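Local structure of alanine dehydrogenase (Archaeoglobus fulgidus, 1OMO) at residues I15-D18 and E19-A23; F28-A32 and L33-Q37; G113-A116 and A117-A121; I268-I272 and A273-D277. The protein catalyses the reversible NAD(+)-dependent oxidative deamination of L-alanine to pyruvate and ammonium, working as a homodimer. All coordinates share one frame; numbering follows the deposited sequence.

Contact 1 of 4, residues I15-D18 and E19-A23; sequences ISMD and EAMNA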
loop_
_atom_site.group_PDB
_atom_site.type_symbol
_atom_site.label_atom_id
_atom_site.label_comp_id
_atom_site.label_asym_id
_atom_site.label_seq_id
_atom_site.Cartn_x
_atom_site.Cartn_y
_atom_site.Cartn_z
ATOM N N ILE A 15 -10.423 22.210 -1.039
ATOM C CA ILE A 15 -10.099 22.133 -2.464
ATOM C C ILE A 15 -11.296 22.551 -3.264
ATOM O O ILE A 15 -12.436 22.287 -2.907
ATOM C CB ILE A 15 -9.783 20.714 -3.050
ATOM C CG1 ILE A 15 -8.466 20.140 -2.577
ATOM C CG2 ILE A 15 -9.513 20.856 -4.553
ATOM C CD1 ILE A 15 -7.849 19.222 -3.685
ATOM N N SER A 16 -10.982 23.146 -4.392
ATOM C CA SER A 16 -11.936 23.641 -5.367
ATOM C C SER A 16 -11.968 22.631 -6.515
ATOM O O SER A 16 -10.975 21.961 -6.753
ATOM C CB SER A 16 -11.412 24.976 -5.909
ATOM O OG SER A 16 -12.394 25.576 -6.695
ATOM N N MET A 17 -13.075 22.544 -7.245
ATOM C CA MET A 17 -13.126 21.626 -8.370
ATOM C C MET A 17 -12.088 22.135 -9.354
ATOM O O MET A 17 -11.432 21.356 -10.025
ATOM C CB MET A 17 -14.503 21.623 -9.035
ATOM C CG MET A 17 -14.524 20.906 -10.422
ATOM S SD MET A 17 -13.937 19.210 -10.351
ATOM C CE MET A 17 -15.379 18.267 -9.855
ATOM N N ASP A 18 -11.938 23.452 -9.433
ATOM C CA ASP A 18 -10.947 24.023 -10.327
ATOM C C ASP A 18 -9.548 23.647 -9.853
ATOM O O ASP A 18 -8.712 23.257 -10.651
ATOM C CB ASP A 18 -11.108 25.545 -10.393
ATOM C CG ASP A 18 -12.193 25.969 -11.372
ATOM O OD1 ASP A 18 -13.137 26.663 -10.955
ATOM O OD2 ASP A 18 -12.097 25.610 -12.564
ATOM N N GLU A 19 -9.288 23.746 -8.555
ATOM C CA GLU A 19 -7.967 23.372 -8.060
ATOM C C GLU A 19 -7.734 21.896 -8.407
ATOM O O GLU A 19 -6.680 21.525 -8.899
ATOM C CB GLU A 19 -7.875 23.560 -6.543
ATOM C CG GLU A 19 -7.765 25.004 -6.086
ATOM C CD GLU A 19 -7.760 25.108 -4.574
ATOM O OE1 GLU A 19 -8.698 24.546 -3.945
ATOM O OE2 GLU A 19 -6.822 25.749 -4.027
ATOM N N ALA A 20 -8.751 21.075 -8.167
ATOM C CA ALA A 20 -8.671 19.639 -8.443
ATOM C C ALA A 20 -8.378 19.405 -9.919
ATOM O O ALA A 20 -7.566 18.544 -10.258
ATOM C CB ALA A 20 -9.998 18.941 -8.048
ATOM N N MET A 21 -9.036 20.176 -10.786
ATOM C CA MET A 21 -8.826 20.040 -12.225
ATOM C C MET A 21 -7.421 20.399 -12.669
ATOM O O MET A 21 -6.839 19.725 -13.529
ATOM C CB MET A 21 -9.847 20.872 -13.022
ATOM C CG MET A 21 -11.212 20.162 -13.166
ATOM S SD MET A 21 -12.615 21.137 -13.761
ATOM C CE MET A 21 -12.329 20.994 -15.481
ATOM N N ASN A 22 -6.863 21.450 -12.080
ATOM C CA ASN A 22 -5.511 21.844 -12.442
ATOM C C ASN A 22 -4.495 20.811 -12.002
ATOM O O ASN A 22 -3.558 20.530 -12.739
ATOM C CB ASN A 22 -5.157 23.190 -11.820
ATOM C CG ASN A 22 -5.759 24.340 -12.578
ATOM O OD1 ASN A 22 -5.915 25.442 -12.040
ATOM N ND2 ASN A 22 -6.102 24.098 -13.844
ATOM N N ALA A 23 -4.700 20.271 -10.802
ATOM C CA ALA A 23 -3.811 19.273 -10.222
ATOM C C ALA A 23 -3.849 17.963 -10.988
ATOM O O ALA A 23 -2.810 17.370 -11.261
ATOM C CB ALA A 23 -4.178 19.031 -8.745
#
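The carboxylate of Glu19 takes Ser16 N on the anti lone pair of OE1, at 2.7 Å, while OE2 is bonded to Asn307 ND2 of helix 294-311. Ser16 is the N-cap of helix 17-32, and this bond is the glutamate half of a capping box; the reciprocal half is missing, because Ser16 OG stays 4.1 Å from Glu19 N. The capping bond is bent, with an N-H...O angle of 132°. Glu19 reaches it with CG beside its backbone N (chi1 -75°) and an extended chain, which carries CG past Ser16 CB and brings OE1 back to the N-cap amide. With a bond at each oxygen, the carboxylate is probably restrained in rotation, and its negative charge probably also favours the helix start electrostatically. Shortening Glu19 to an alanine removes both oxygens, and the N-cap amide of Ser16 and Asn307 ND2 would probably lose this shared acceptor, leaving the first turn easier to fray. Ile15, just before the cap, sends CG2 over the same turn, 3.7 Å from Glu19 CB and 4.0 Å from Ala20 CB, the residue pairing of a hydrophobic staple; its side chain also packs on Val300, Val303 and Val304. Ala20 and Met17 lean on Leu107 of helix 102-120, next to the NAD-binding Arg108. Backbone bonds take over from there, beginning with Ala20 N to Ser16 O at 2.8 Å. One turn apart, the two methionines cross at a slant, Met17 CG lying 3.9 Å from Met21 SD.

Contact 2 of 4, residues F28-A32 and L33-Q37; sequences FRLYA and LGKAQ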
loop_
_atom_site.group_PDB
_atom_site.type_symbol
_atom_site.label_atom_id
_atom_site.label_comp_id
_atom_site.label_asym_id
_atom_site.label_seq_id
_atom_site.Cartn_x
_atom_site.Cartn_y
_atom_site.Cartn_z
ATOM N N PHE A 28 -1.381 14.164 -14.833
ATOM C CA PHE A 28 -1.315 13.354 -16.051
ATOM C C PHE A 28 -0.108 13.765 -16.892
ATOM O O PHE A 28 0.619 12.920 -17.406
ATOM C CB PHE A 28 -2.560 13.515 -16.922
ATOM C CG PHE A 28 -3.743 12.751 -16.446
ATOM C CD1 PHE A 28 -3.608 11.427 -16.024
ATOM C CD2 PHE A 28 -4.986 13.349 -16.393
ATOM C CE1 PHE A 28 -4.703 10.722 -15.546
ATOM C CE2 PHE A 28 -6.086 12.650 -15.919
ATOM C CZ PHE A 28 -5.938 11.333 -15.492
ATOM N N ARG A 29 0.076 15.070 -17.054
ATOM C CA ARG A 29 1.191 15.588 -17.837
ATOM C C ARG A 29 2.520 15.035 -17.270
ATOM O O ARG A 29 3.296 14.393 -17.998
ATOM C CB ARG A 29 1.148 17.118 -17.800
ATOM C CG ARG A 29 2.179 17.793 -18.670
ATOM C CD ARG A 29 2.222 19.307 -18.412
ATOM N NE ARG A 29 3.577 19.782 -18.676
ATOM C CZ ARG A 29 4.545 19.886 -17.764
ATOM N NH1 ARG A 29 4.317 19.569 -16.492
ATOM N NH2 ARG A 29 5.769 20.263 -18.143
ATOM N N LEU A 30 2.763 15.234 -15.970
ATOM C CA LEU A 30 3.999 14.726 -15.349
ATOM C C LEU A 30 4.211 13.208 -15.501
ATOM O O LEU A 30 5.302 12.771 -15.849
ATOM C CB LEU A 30 4.057 15.097 -13.864
ATOM C CG LEU A 30 4.146 16.592 -13.570
ATOM C CD1 LEU A 30 3.916 16.849 -12.107
ATOM C CD2 LEU A 30 5.517 17.117 -14.008
ATOM N N TYR A 31 3.182 12.401 -15.276
ATOM C CA TYR A 31 3.377 10.962 -15.386
ATOM C C TYR A 31 3.743 10.563 -16.803
ATOM O O TYR A 31 4.570 9.695 -17.011
ATOM C CB TYR A 31 2.139 10.176 -14.927
ATOM C CG TYR A 31 2.411 8.684 -14.800
ATOM C CD1 TYR A 31 3.630 8.231 -14.305
ATOM C CD2 TYR A 31 1.451 7.737 -15.121
ATOM C CE1 TYR A 31 3.893 6.879 -14.126
ATOM C CE2 TYR A 31 1.700 6.347 -14.940
ATOM C CZ TYR A 31 2.926 5.935 -14.438
ATOM O OH TYR A 31 3.208 4.598 -14.187
ATOM N N ALA A 32 3.136 11.199 -17.788
ATOM C CA ALA A 32 3.463 10.844 -19.158
ATOM C C ALA A 32 4.910 11.275 -19.493
ATOM O O ALA A 32 5.518 10.692 -20.379
ATOM C CB ALA A 32 2.473 11.488 -20.120
ATOM N N LEU A 33 5.446 12.279 -18.785
ATOM C CA LEU A 33 6.820 12.722 -19.018
ATOM C C LEU A 33 7.814 12.026 -18.062
ATOM O O LEU A 33 8.958 12.440 -17.928
ATOM C CB LEU A 33 6.932 14.232 -18.846
ATOM C CG LEU A 33 6.184 15.045 -19.897
ATOM C CD1 LEU A 33 6.274 16.529 -19.581
ATOM C CD2 LEU A 33 6.757 14.737 -21.279
ATOM N N GLY A 34 7.357 10.979 -17.390
ATOM C CA GLY A 34 8.215 10.257 -16.481
ATOM C C GLY A 34 8.566 11.003 -15.211
ATOM O O GLY A 34 9.363 10.512 -14.426
ATOM N N LYS A 35 7.998 12.180 -14.986
ATOM C CA LYS A 35 8.311 12.912 -13.762
ATOM C C LYS A 35 7.417 12.555 -12.557
ATOM O O LYS A 35 7.285 13.324 -11.608
ATOM C CB LYS A 35 8.279 14.409 -14.037
ATOM C CG LYS A 35 9.363 14.820 -15.011
ATOM C CD LYS A 35 9.279 16.293 -15.371
ATOM C CE LYS A 35 10.294 16.661 -16.448
ATOM N NZ LYS A 35 10.307 18.129 -16.585
ATOM N N ALA A 36 6.801 11.382 -12.611
ATOM C CA ALA A 36 5.961 10.898 -11.517
ATOM C C ALA A 36 6.211 9.408 -11.407
ATOM O O ALA A 36 6.531 8.739 -12.381
ATOM C CB ALA A 36 4.482 11.155 -11.783
ATOM N N GLN A 37 6.072 8.889 -10.209
ATOM C CA GLN A 37 6.303 7.483 -10.005
ATOM C C GLN A 37 4.955 6.879 -9.527
ATOM O O GLN A 37 4.236 7.486 -8.721
ATOM C CB GLN A 37 7.445 7.405 -8.987
ATOM C CG GLN A 37 7.972 6.053 -8.549
ATOM C CD GLN A 37 9.120 6.217 -7.521
ATOM O OE1 GLN A 37 9.132 7.171 -6.712
ATOM N NE2 GLN A 37 10.072 5.283 -7.544
#
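Gly34, with phi at +71°, turns the backbone out of the helix so that Lys35 N bonds to Leu30 O at 2.9 Å and Gly34 N to Tyr31 O at 3.1 Å. The second donor stands above the carbonyl plane of Tyr31, 70° out of it, and not on a lone pair. Past the turn, Ala36 CB packs against Tyr31, 4.0 Å from ring atom CD1, while Ala36 O sits at the edge of the ring near its plane, 3.5 Å from CD1. CG anti to the backbone N (chi1 -170°) swings the Tyr31 ring to this side. The two backbone bonds, with glycine as the C-prime residue, make a Schellman motif that ends helix 17-32 and leads the chain toward strand 42-45. Leu30 O also receives a weak bond from Leu33 N, whose other acceptor is Arg29 O. Leu30 CD2 touches Lys35 CB at 3.9 Å, the two side chains crossing at about a right angle, and Leu30 packs further on Met59. Leu33 CD1 lies over one face of the Arg29 guanidinium, offset toward its rim and 4.0 Å from NH2, while Arg29 NH1 forms a salt bridge with Glu26.

Contact 3 of 4, residues G113-A116 and A117-A121; sequences GGIA and AKYLA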
loop_
_atom_site.group_PDB
_atom_site.type_symbol
_atom_site.label_atom_id
_atom_site.label_comp_id
_atom_site.label_asym_id
_atom_site.label_seq_id
_atom_site.Cartn_x
_atom_site.Cartn_y
_atom_site.Cartn_z
ATOM N N GLY A 113 -12.695 13.548 -15.584
ATOM C CA GLY A 113 -13.719 13.462 -16.597
ATOM C C GLY A 113 -13.752 14.768 -17.351
ATOM O O GLY A 113 -13.791 14.766 -18.564
ATOM N N GLY A 114 -13.709 15.868 -16.609
ATOM C CA GLY A 114 -13.722 17.195 -17.192
ATOM C C GLY A 114 -12.493 17.497 -18.049
ATOM O O GLY A 114 -12.620 18.118 -19.110
ATOM N N ILE A 115 -11.308 17.088 -17.581
ATOM C CA ILE A 115 -10.063 17.311 -18.320
ATOM C C ILE A 115 -10.063 16.432 -19.580
ATOM O O ILE A 115 -9.707 16.896 -20.677
ATOM C CB ILE A 115 -8.822 17.004 -17.426
ATOM C CG1 ILE A 115 -8.681 18.093 -16.360
ATOM C CG2 ILE A 115 -7.541 16.979 -18.235
ATOM C CD1 ILE A 115 -8.452 19.459 -16.922
ATOM N N ALA A 116 -10.497 15.176 -19.464
ATOM C CA ALA A 116 -10.509 14.343 -20.665
ATOM C C ALA A 116 -11.470 14.910 -21.753
ATOM O O ALA A 116 -11.123 14.945 -22.941
ATOM C CB ALA A 116 -10.876 12.892 -20.322
ATOM N N ALA A 117 -12.652 15.362 -21.364
ATOM C CA ALA A 117 -13.573 15.901 -22.354
ATOM C C ALA A 117 -12.965 17.183 -22.958
ATOM O O ALA A 117 -13.050 17.393 -24.161
ATOM C CB ALA A 117 -14.944 16.162 -21.719
ATOM N N LYS A 118 -12.304 18.000 -22.136
ATOM C CA LYS A 118 -11.678 19.214 -22.644
ATOM C C LYS A 118 -10.723 18.921 -23.805
ATOM O O LYS A 118 -10.665 19.672 -24.779
ATOM C CB LYS A 118 -10.882 19.934 -21.556
ATOM C CG LYS A 118 -10.016 21.068 -22.162
ATOM C CD LYS A 118 -9.430 22.064 -21.143
ATOM C CE LYS A 118 -8.074 21.601 -20.629
ATOM N NZ LYS A 118 -7.441 22.602 -19.704
ATOM N N TYR A 119 -9.981 17.816 -23.702
ATOM C CA TYR A 119 -9.008 17.446 -24.723
ATOM C C TYR A 119 -9.545 16.572 -25.830
ATOM O O TYR A 119 -9.010 16.563 -26.930
ATOM C CB TYR A 119 -7.832 16.700 -24.078
ATOM C CG TYR A 119 -6.843 17.606 -23.381
ATOM C CD1 TYR A 119 -5.793 18.183 -24.086
ATOM C CD2 TYR A 119 -6.981 17.918 -22.035
ATOM C CE1 TYR A 119 -4.892 19.050 -23.469
ATOM C CE2 TYR A 119 -6.098 18.790 -21.405
ATOM C CZ TYR A 119 -5.049 19.356 -22.133
ATOM O OH TYR A 119 -4.161 20.233 -21.543
ATOM N N LEU A 120 -10.605 15.834 -25.550
ATOM C CA LEU A 120 -11.103 14.894 -26.523
ATOM C C LEU A 120 -12.438 15.169 -27.210
ATOM O O LEU A 120 -12.647 14.712 -28.322
ATOM C CB LEU A 120 -11.146 13.521 -25.858
ATOM C CG LEU A 120 -9.992 12.535 -25.931
ATOM C CD1 LEU A 120 -8.737 13.143 -26.450
ATOM C CD2 LEU A 120 -9.824 11.941 -24.536
ATOM N N ALA A 121 -13.331 15.902 -26.557
ATOM C CA ALA A 121 -14.654 16.174 -27.120
ATOM C C ALA A 121 -14.667 17.340 -28.095
ATOM O O ALA A 121 -13.840 18.245 -27.989
ATOM C CB ALA A 121 -15.647 16.444 -26.001
#
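Ile115 CG1 and Tyr119 CG both stand anti to their own carbonyl carbons (chi1 -71° and -78°), and the two side chains, one turn apart, lie alongside each other and point the same way. Ile115 CG2, the branch anti to the backbone N, lies 3.9 Å from Tyr119 CE2. Ile115 O lies in the ring plane at the same edge, 3.2 Å from Tyr119 CD2, and accepts Tyr119 N as well at 3.2 Å. This is the last part of helix 102-120, lying between helix 135-147 and helix 268-273, with Ile272 packed on both Ile115 and Tyr119. The phenol oxygen is hydrogen-bonded to Glu25 of helix 17-32, to which Lys118 NZ adds a long, weak ion pair. A phenylalanine in place of Tyr119 would probably leave Glu25 OE2 without this hydroxyl partner and weaken the tie between the two helices. Farther on, Leu120 N bonds to Ala116 O at 2.8 Å. The glycines present backbone alone, and Gly113 O accepts both Ala117 N and Asn214 ND2 of strand 212-215. Apolar contact of Ile115 with the ring sets its position, while the hydroxyl is spent on Glu25; the ring is thus probably restrained at both ends.

Contact 4 of 4, residues I268-I272 and A273-D277; sequences IGEVI and AGLKD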
loop_
_atom_site.group_PDB
_atom_site.type_symbol
_atom_site.label_atom_id
_atom_site.label_comp_id
_atom_site.label_asym_id
_atom_site.label_seq_id
_atom_site.Cartn_x
_atom_site.Cartn_y
_atom_site.Cartn_z
ATOM N N ILE A 268 -4.377 9.409 -21.482
ATOM C CA ILE A 268 -4.751 10.818 -21.466
ATOM C C ILE A 268 -3.531 11.733 -21.238
ATOM O O ILE A 268 -3.507 12.864 -21.724
ATOM C CB ILE A 268 -5.855 11.061 -20.399
ATOM C CG1 ILE A 268 -6.384 12.487 -20.497
ATOM C CG2 ILE A 268 -5.310 10.753 -19.010
ATOM C CD1 ILE A 268 -6.769 12.879 -21.875
ATOM N N GLY A 269 -2.521 11.226 -20.509
ATOM C CA GLY A 269 -1.308 11.984 -20.231
ATOM C C GLY A 269 -0.534 12.201 -21.522
ATOM O O GLY A 269 0.021 13.271 -21.774
ATOM N N GLU A 270 -0.492 11.184 -22.363
ATOM C CA GLU A 270 0.218 11.339 -23.601
ATOM C C GLU A 270 -0.434 12.422 -24.435
ATOM O O GLU A 270 0.263 13.206 -25.077
ATOM C CB GLU A 270 0.228 10.048 -24.392
ATOM C CG GLU A 270 1.177 9.005 -23.858
ATOM C CD GLU A 270 0.961 7.685 -24.558
ATOM O OE1 GLU A 270 -0.192 7.257 -24.626
ATOM O OE2 GLU A 270 1.925 7.081 -25.049
ATOM N N VAL A 271 -1.764 12.481 -24.421
ATOM C CA VAL A 271 -2.450 13.503 -25.200
ATOM C C VAL A 271 -2.183 14.879 -24.616
ATOM O O VAL A 271 -1.880 15.831 -25.335
ATOM C CB VAL A 271 -3.985 13.269 -25.264
ATOM C CG1 VAL A 271 -4.663 14.444 -25.937
ATOM C CG2 VAL A 271 -4.297 11.991 -26.060
ATOM N N ILE A 272 -2.287 14.987 -23.308
ATOM C CA ILE A 272 -2.071 16.261 -22.690
ATOM C C ILE A 272 -0.629 16.725 -22.940
ATOM O O ILE A 272 -0.386 17.896 -23.210
ATOM C CB ILE A 272 -2.374 16.177 -21.183
ATOM C CG1 ILE A 272 -3.859 15.889 -20.987
ATOM C CG2 ILE A 272 -2.019 17.483 -20.491
ATOM C CD1 ILE A 272 -4.252 15.690 -19.559
ATOM N N ALA A 273 0.313 15.788 -22.876
ATOM C CA ALA A 273 1.711 16.106 -23.072
ATOM C C ALA A 273 2.115 16.300 -24.541
ATOM O O ALA A 273 3.219 16.702 -24.827
ATOM C CB ALA A 273 2.564 15.032 -22.425
ATOM N N GLY A 274 1.224 16.025 -25.481
ATOM C CA GLY A 274 1.607 16.212 -26.868
ATOM C C GLY A 274 2.356 15.042 -27.476
ATOM O O GLY A 274 2.941 15.174 -28.551
ATOM N N LEU A 275 2.335 13.895 -26.814
ATOM C CA LEU A 275 3.032 12.717 -27.324
ATOM C C LEU A 275 2.175 11.951 -28.321
ATOM O O LEU A 275 2.695 11.175 -29.129
ATOM C CB LEU A 275 3.433 11.787 -26.182
ATOM C CG LEU A 275 4.238 12.406 -25.057
ATOM C CD1 LEU A 275 4.447 11.397 -23.941
ATOM C CD2 LEU A 275 5.559 12.867 -25.627
ATOM N N LYS A 276 0.857 12.150 -28.226
ATOM C CA LYS A 276 -0.100 11.522 -29.129
ATOM C C LYS A 276 -1.214 12.525 -29.375
ATOM O O LYS A 276 -1.568 13.317 -28.509
ATOM C CB LYS A 276 -0.747 10.281 -28.527
ATOM C CG LYS A 276 0.192 9.244 -27.987
ATOM C CD LYS A 276 0.823 8.380 -29.066
ATOM C CE LYS A 276 0.980 6.943 -28.524
ATOM N NZ LYS A 276 2.027 6.108 -29.176
ATOM N N ASP A 277 -1.799 12.454 -30.554
ATOM C CA ASP A 277 -2.888 13.343 -30.908
ATOM C C ASP A 277 -4.151 12.954 -30.129
ATOM O O ASP A 277 -4.297 11.817 -29.660
ATOM C CB ASP A 277 -3.121 13.239 -32.408
ATOM C CG ASP A 277 -3.069 11.816 -32.876
ATOM O OD1 ASP A 277 -4.141 11.255 -33.213
ATOM O OD2 ASP A 277 -1.948 11.236 -32.874
HETATM O O HOH W 1 -1.420 15.980 -28.412
#
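A Schellman motif ends helix 268-273, the short helix that follows strand 264-267 of the Rossmann-type domain, and Glu270 and Val271 supply its acceptors. Gly274, at a positive phi of 84°, lets Leu275 N bond to Glu270 O at 2.8 Å and Gly274 N to Val271 O at 3.1 Å, the latter donor standing above the carbonyl plane. Lys276 N adds a weak bond to Glu270 O. Lys276 O then approaches Val271, whose CA makes a nearly straight CA-H...O contact with it at 3.4 Å, and one water donates to both Lys276 O and Val271 O. The side chain of Lys276, bent at chi2 (-78°) and chi3, runs alongside that of Glu270, with CG 3.7 Å from Glu270 CB and CE 3.6 Å from Glu270 OE2. The side chains of Leu275 and Glu270 cross at about a right angle, Leu275 CD1 lying 4.1 Å from Glu270 CG. Glu270 OE1 accepts the backbone N of Thr267, directly before the helix. The carboxylate is therefore tied to the helix start by one oxygen, while Glu270 OE2 lies 4.2 Å from Lys276 NZ, so the lysine probably contributes a mild attraction and apolar cover more than a firm ionic link.

All four contacts are local turns that follow one another along the chain, so none nests within or crosses another and none closes a long loop. Contact 1 starts helix 17-32 and contact 2 ends it, their centres about 18 Å apart. Contact 3 is the last part of helix 102-120, and contact 4 closes helix 268-273 in the NAD-binding domain. Met21 of contact 1 meets Ile115 of contact 3. Ile268 of contact 4 adds packing on Ala116 and Leu120 to that of Ile272 on contact 3, while Phe28 and Ala32 of contact 2 press on Ile268, Gly269 and Glu270. The three helices are thereby joined side to side.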